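Local coordinates for putative oxidoreductase (Klebsiella pneumoniae subsp. pneumoniae MGH 78578, PDB 3E82), which is a putative oxidoreductase of the Gfo/Idh/MocA family that probably binds a nicotinamide dinucleotide in a Rossmann domain, its substrate being unknown, at residues Leu86-Gly91 with Ile111-Glu116; Thr204-Ala209 with Ser231-Gly236. All blocks are in the same frame, centred on the assembly; numbering follows the deposited sequence.

Interaction 1 of 2, residues Leu86-Gly91 with Ile111-Glu116; sequences LALNAG and IALAEE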
loop_
_atom_site.group_PDB
_atom_site.type_symbol
_atom_site.label_atom_id
_atom_site.label_comp_id
_atom_site.label_asym_id
_atom_site.label_seq_id
_atom_site.Cartn_x
_atom_site.Cartn_y
_atom_site.Cartn_z
ATOM N N LEU B 86 4.887 -4.852 40.531
ATOM C CA LEU B 86 5.244 -5.617 41.716
ATOM C C LEU B 86 6.685 -6.114 41.632
ATOM O O LEU B 86 7.436 -6.038 42.603
ATOM C CB LEU B 86 4.304 -6.813 41.868
ATOM C CG LEU B 86 4.422 -7.553 43.200
ATOM C CD1 LEU B 86 3.997 -6.620 44.330
ATOM C CD2 LEU B 86 3.551 -8.791 43.183
ATOM N N ALA B 87 7.063 -6.629 40.467
ATOM C CA ALA B 87 8.417 -7.134 40.262
ATOM C C ALA B 87 9.460 -6.043 40.492
ATOM O O ALA B 87 10.439 -6.251 41.213
ATOM C CB ALA B 87 8.552 -7.702 38.849
ATOM N N LEU B 88 9.248 -4.884 39.868
ATOM C CA LEU B 88 10.168 -3.757 40.005
ATOM C C LEU B 88 10.287 -3.303 41.456
ATOM O O LEU B 88 11.394 -3.100 41.960
ATOM C CB LEU B 88 9.714 -2.586 39.128
ATOM C CG LEU B 88 9.890 -2.785 37.617
ATOM C CD1 LEU B 88 9.357 -1.554 36.877
ATOM C CD2 LEU B 88 11.370 -3.000 37.288
ATOM N N ASN B 89 9.152 -3.138 42.126
ATOM C CA ASN B 89 9.156 -2.727 43.528
ATOM C C ASN B 89 9.854 -3.778 44.397
ATOM O O ASN B 89 10.343 -3.473 45.486
ATOM C CB ASN B 89 7.715 -2.487 44.007
ATOM C CG ASN B 89 7.216 -1.084 43.680
ATOM O OD1 ASN B 89 6.044 -0.880 43.355
ATOM N ND2 ASN B 89 8.107 -0.105 43.777
ATOM N N ALA B 90 9.920 -5.011 43.900
ATOM C CA ALA B 90 10.571 -6.103 44.619
ATOM C C ALA B 90 12.053 -6.186 44.262
ATOM O O ALA B 90 12.740 -7.139 44.635
ATOM C CB ALA B 90 9.889 -7.428 44.288
ATOM N N GLY B 91 12.542 -5.185 43.534
ATOM C CA GLY B 91 13.938 -5.174 43.143
ATOM C C GLY B 91 14.324 -6.185 42.073
ATOM O O GLY B 91 15.489 -6.571 41.989
ATOM N N ILE B 111 8.325 2.874 33.310
ATOM C CA ILE B 111 9.642 3.338 32.894
ATOM C C ILE B 111 10.290 4.128 34.039
ATOM O O ILE B 111 11.443 3.879 34.401
ATOM C CB ILE B 111 9.538 4.214 31.618
ATOM C CG1 ILE B 111 9.087 3.342 30.434
ATOM C CG2 ILE B 111 10.892 4.863 31.301
ATOM C CD1 ILE B 111 8.856 4.109 29.137
ATOM N N ALA B 112 9.534 5.058 34.616
ATOM C CA ALA B 112 10.021 5.877 35.723
ATOM C C ALA B 112 10.373 5.011 36.928
ATOM O O ALA B 112 11.387 5.234 37.588
ATOM C CB ALA B 112 8.967 6.901 36.113
ATOM N N LEU B 113 9.529 4.021 37.207
ATOM C CA LEU B 113 9.745 3.129 38.339
ATOM C C LEU B 113 11.025 2.313 38.196
ATOM O O LEU B 113 11.812 2.217 39.138
ATOM C CB LEU B 113 8.543 2.192 38.508
ATOM C CG LEU B 113 8.565 1.239 39.715
ATOM C CD1 LEU B 113 8.654 2.049 41.013
ATOM C CD2 LEU B 113 7.311 0.378 39.712
ATOM N N ALA B 114 11.238 1.724 37.022
ATOM C CA ALA B 114 12.434 0.917 36.797
ATOM C C ALA B 114 13.682 1.774 36.986
ATOM O O ALA B 114 14.692 1.310 37.509
ATOM C CB ALA B 114 12.413 0.312 35.386
ATOM N N GLU B 115 13.611 3.029 36.557
ATOM C CA GLU B 115 14.753 3.920 36.700
ATOM C C GLU B 115 14.953 4.284 38.165
ATOM O O GLU B 115 16.081 4.398 38.632
ATOM C CB GLU B 115 14.559 5.170 35.841
ATOM C CG GLU B 115 14.354 4.822 34.369
ATOM C CD GLU B 115 14.426 6.021 33.446
ATOM O OE1 GLU B 115 14.047 7.130 33.879
ATOM O OE2 GLU B 115 14.847 5.848 32.279
ATOM N N GLU B 116 13.857 4.454 38.897
ATOM C CA GLU B 116 13.958 4.779 40.315
ATOM C C GLU B 116 14.541 3.593 41.078
ATOM O O GLU B 116 15.393 3.761 41.948
ATOM C CB GLU B 116 12.582 5.137 40.876
ATOM C CG GLU B 116 12.484 5.076 42.398
ATOM C CD GLU B 116 11.142 5.569 42.918
ATOM O OE1 GLU B 116 10.092 5.131 42.394
ATOM O OE2 GLU B 116 11.137 6.393 43.859
#

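Interaction 2 of 2, residues Thr204-Ala209 with Ser231-Gly236; sequences TLRDGA and SMLVAG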
loop_
_atom_site.group_PDB
_atom_site.type_symbol
_atom_site.label_atom_id
_atom_site.label_comp_id
_atom_site.label_asym_id
_atom_site.label_seq_id
_atom_site.Cartn_x
_atom_site.Cartn_y
_atom_site.Cartn_z
ATOM N N THR B 204 -13.029 -3.875 9.153
ATOM C CA THR B 204 -13.496 -5.246 9.337
ATOM C C THR B 204 -14.158 -5.594 8.005
ATOM O O THR B 204 -15.261 -5.133 7.718
ATOM C CB THR B 204 -14.544 -5.332 10.472
ATOM O OG1 THR B 204 -13.962 -4.851 11.692
ATOM C CG2 THR B 204 -15.013 -6.772 10.667
ATOM N N LEU B 205 -13.479 -6.401 7.195
ATOM C CA LEU B 205 -13.984 -6.757 5.869
ATOM C C LEU B 205 -14.495 -8.186 5.684
ATOM O O LEU B 205 -15.350 -8.434 4.835
ATOM C CB LEU B 205 -12.901 -6.471 4.824
ATOM C CG LEU B 205 -12.300 -5.058 4.833
ATOM C CD1 LEU B 205 -11.195 -4.973 3.790
ATOM C CD2 LEU B 205 -13.392 -4.026 4.552
ATOM N N ARG B 206 -13.973 -9.137 6.448
ATOM C CA ARG B 206 -14.442 -10.510 6.292
ATOM C C ARG B 206 -15.906 -10.629 6.682
ATOM O O ARG B 206 -16.373 -9.970 7.613
ATOM C CB ARG B 206 -13.610 -11.479 7.135
ATOM C CG ARG B 206 -12.250 -11.806 6.542
ATOM C CD ARG B 206 -11.461 -12.679 7.480
ATOM N NE ARG B 206 -11.381 -12.088 8.809
ATOM C CZ ARG B 206 -10.890 -12.715 9.870
ATOM N NH1 ARG B 206 -10.433 -13.957 9.756
ATOM N NH2 ARG B 206 -10.860 -12.103 11.047
ATOM N N ASP B 207 -16.625 -11.466 5.943
ATOM C CA ASP B 207 -18.036 -11.704 6.196
ATOM C C ASP B 207 -18.138 -12.440 7.532
ATOM O O ASP B 207 -17.600 -13.540 7.685
ATOM C CB ASP B 207 -18.620 -12.557 5.063
ATOM C CG ASP B 207 -20.138 -12.616 5.090
ATOM O OD1 ASP B 207 -20.777 -11.539 5.068
ATOM O OD2 ASP B 207 -20.695 -13.738 5.126
ATOM N N GLY B 208 -18.804 -11.818 8.501
ATOM C CA GLY B 208 -18.957 -12.438 9.807
ATOM C C GLY B 208 -17.932 -12.002 10.843
ATOM O O GLY B 208 -18.059 -12.339 12.020
ATOM N N ALA B 209 -16.917 -11.256 10.421
ATOM C CA ALA B 209 -15.891 -10.794 11.351
ATOM C C ALA B 209 -16.455 -9.728 12.282
ATOM O O ALA B 209 -17.379 -9.000 11.921
ATOM C CB ALA B 209 -14.695 -10.239 10.583
ATOM N N SER B 231 -3.651 -8.053 6.910
ATOM C CA SER B 231 -4.928 -8.539 6.382
ATOM C C SER B 231 -5.114 -10.035 6.594
ATOM O O SER B 231 -4.167 -10.794 6.487
ATOM C CB SER B 231 -5.064 -8.245 4.884
ATOM O OG SER B 231 -6.294 -8.772 4.399
HETATM N N MSE B 232 -6.341 -10.445 6.888
HETATM C CA MSE B 232 -6.656 -11.855 7.094
HETATM C C MSE B 232 -7.206 -12.479 5.809
HETATM O O MSE B 232 -7.567 -13.656 5.786
HETATM C CB MSE B 232 -7.687 -12.009 8.217
HETATM C CG MSE B 232 -7.182 -11.555 9.576
HETATM SE SE MSE B 232 -5.696 -12.650 10.145
HETATM C CE MSE B 232 -6.584 -13.638 11.566
ATOM N N LEU B 233 -7.275 -11.695 4.737
ATOM C CA LEU B 233 -7.788 -12.219 3.474
ATOM C C LEU B 233 -6.873 -12.032 2.285
ATOM O O LEU B 233 -7.156 -11.241 1.389
ATOM C CB LEU B 233 -9.148 -11.613 3.146
ATOM C CG LEU B 233 -10.360 -12.365 3.689
ATOM C CD1 LEU B 233 -11.602 -11.797 3.044
ATOM C CD2 LEU B 233 -10.247 -13.858 3.383
ATOM N N VAL B 234 -5.774 -12.771 2.279
ATOM C CA VAL B 234 -4.818 -12.705 1.186
ATOM C C VAL B 234 -4.462 -14.134 0.805
ATOM O O VAL B 234 -3.605 -14.755 1.430
ATOM C CB VAL B 234 -3.532 -11.947 1.600
ATOM C CG1 VAL B 234 -2.538 -11.929 0.441
ATOM C CG2 VAL B 234 -3.878 -10.525 2.012
ATOM N N ALA B 235 -5.137 -14.658 -0.212
ATOM C CA ALA B 235 -4.892 -16.020 -0.669
ATOM C C ALA B 235 -3.502 -16.137 -1.271
ATOM O O ALA B 235 -2.907 -17.212 -1.253
ATOM C CB ALA B 235 -5.944 -16.434 -1.693
ATOM N N GLY B 236 -2.987 -15.026 -1.798
ATOM C CA GLY B 236 -1.661 -15.021 -2.393
ATOM C C GLY B 236 -1.341 -13.710 -3.092
ATOM O O GLY B 236 -2.201 -12.844 -3.216
#

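Interaction 1 of 2, residues Leu86-Gly91 with Ile111-Glu116
The carbonyl O of L88 accepts the backbone N-H of G91 at 2.9 Å, a bond of the Schellman motif that ends helix 80-89. G91, with its positive phi, is the C-prime residue, and the amide that follows it reaches back to A87 O. From this last turn L88 points its side chain at helix 104-116. CG stands anti to the carbonyl carbon (chi1 -71°), which carries the branch past L113 to finish against A114: L88 CD1 is 3.8 Å from A114 N, and L88 CD2 is 4.0 Å from A114 CB. Nearer the backbone, L88 CB meets L113 CD2 at 3.9 Å. L113 arrives with CG anti to the backbone N (chi1 -176°), laying CG and CD2 beside L88 and turning CD1 to N89. There the two side chains cross at about a right angle, N89 ND2 lying 3.5 Å from L113 CD1.

These helices belong to successive beta-alpha-beta crossovers of the Rossmann fold, which link strand 70-73 to 93-96 and then to 121-123. V94 of the intervening strand also touches L88, and R119 packs on the same leucine. With no hydrogen bond between 86-91 and 111-116, what joins them here is van der Waals contact, largely between aliphatic groups, while the amide of N89, an exposed residue, borders the leucine contact without a hydrogen bond to the other segment.

Interaction 2 of 2, residues Thr204-Ala209 with Ser231-Gly236
R206 opens a type II beta turn that A209 closes, A209 N donating to R206 O at 3.1 Å, and the closest CA atoms across the two segments are those of R206 and L233, 7.4 Å apart. G208 takes the turn position with positive phi (96°). The side chains of R206 and L233 both point toward the opposite segment. R206 CG sits against the branch point of L233, 3.5 Å from L233 CG, with L233 CD1 nearly as close to the same carbon. Beyond this aliphatic part the arginine chain bends at chi3 (-53°), which swings the guanidinium over to selenomethionine M232. M232 CB lies over one face, 3.5 Å above the plane and displaced toward the rim; its distance to R206 CZ is 3.7 Å. M232 CG follows, approaching R206 CZ and NH2, before the chain folds at its own second and third torsions.

The two loops leave the same end of the mixed sheet of the C-terminal alpha/beta domain: loop 204-209 follows strand 197-203, loop 231-236 follows strand 225-231, and antiparallel strand 214-220 runs between those two strands. At the end of strand 225-231 the chain makes an ST turn, L233 N donating to S231 OG at 3.1 Å and 166°, and M232 and L233, the next two residues, both meet the arginine. The rotation of the guanidinium is fixed from outside the two segments, by a salt bridge from R206 NE to D213 OD2 and a hydrogen bond from R206 NH1 to the backbone O of R159. The neighbouring subunit closes over this region: its K149 NZ is hydrogen-bonded to L205 O, and its D246 packs against L233.

In the fold
Interactions 1 and 2 follow one another along the chain and lie on opposite sides of its centre, one in the Rossmann domain and the other in the C-terminal alpha/beta domain. Their centres are 42 Å apart and their nearest atoms about 28 Å, so neither touches the other. Interaction 1 joins two helices that cover the parallel sheet, whose glycine-rich turn after strand 8-13 is consistent with dinucleotide binding. Interaction 2 joins two loops at one end of the mixed sheet. They also differ in surroundings: no other chain of the assembly touches 86-91 or 111-116, whereas 204-209 and 231-236 both meet the second subunit.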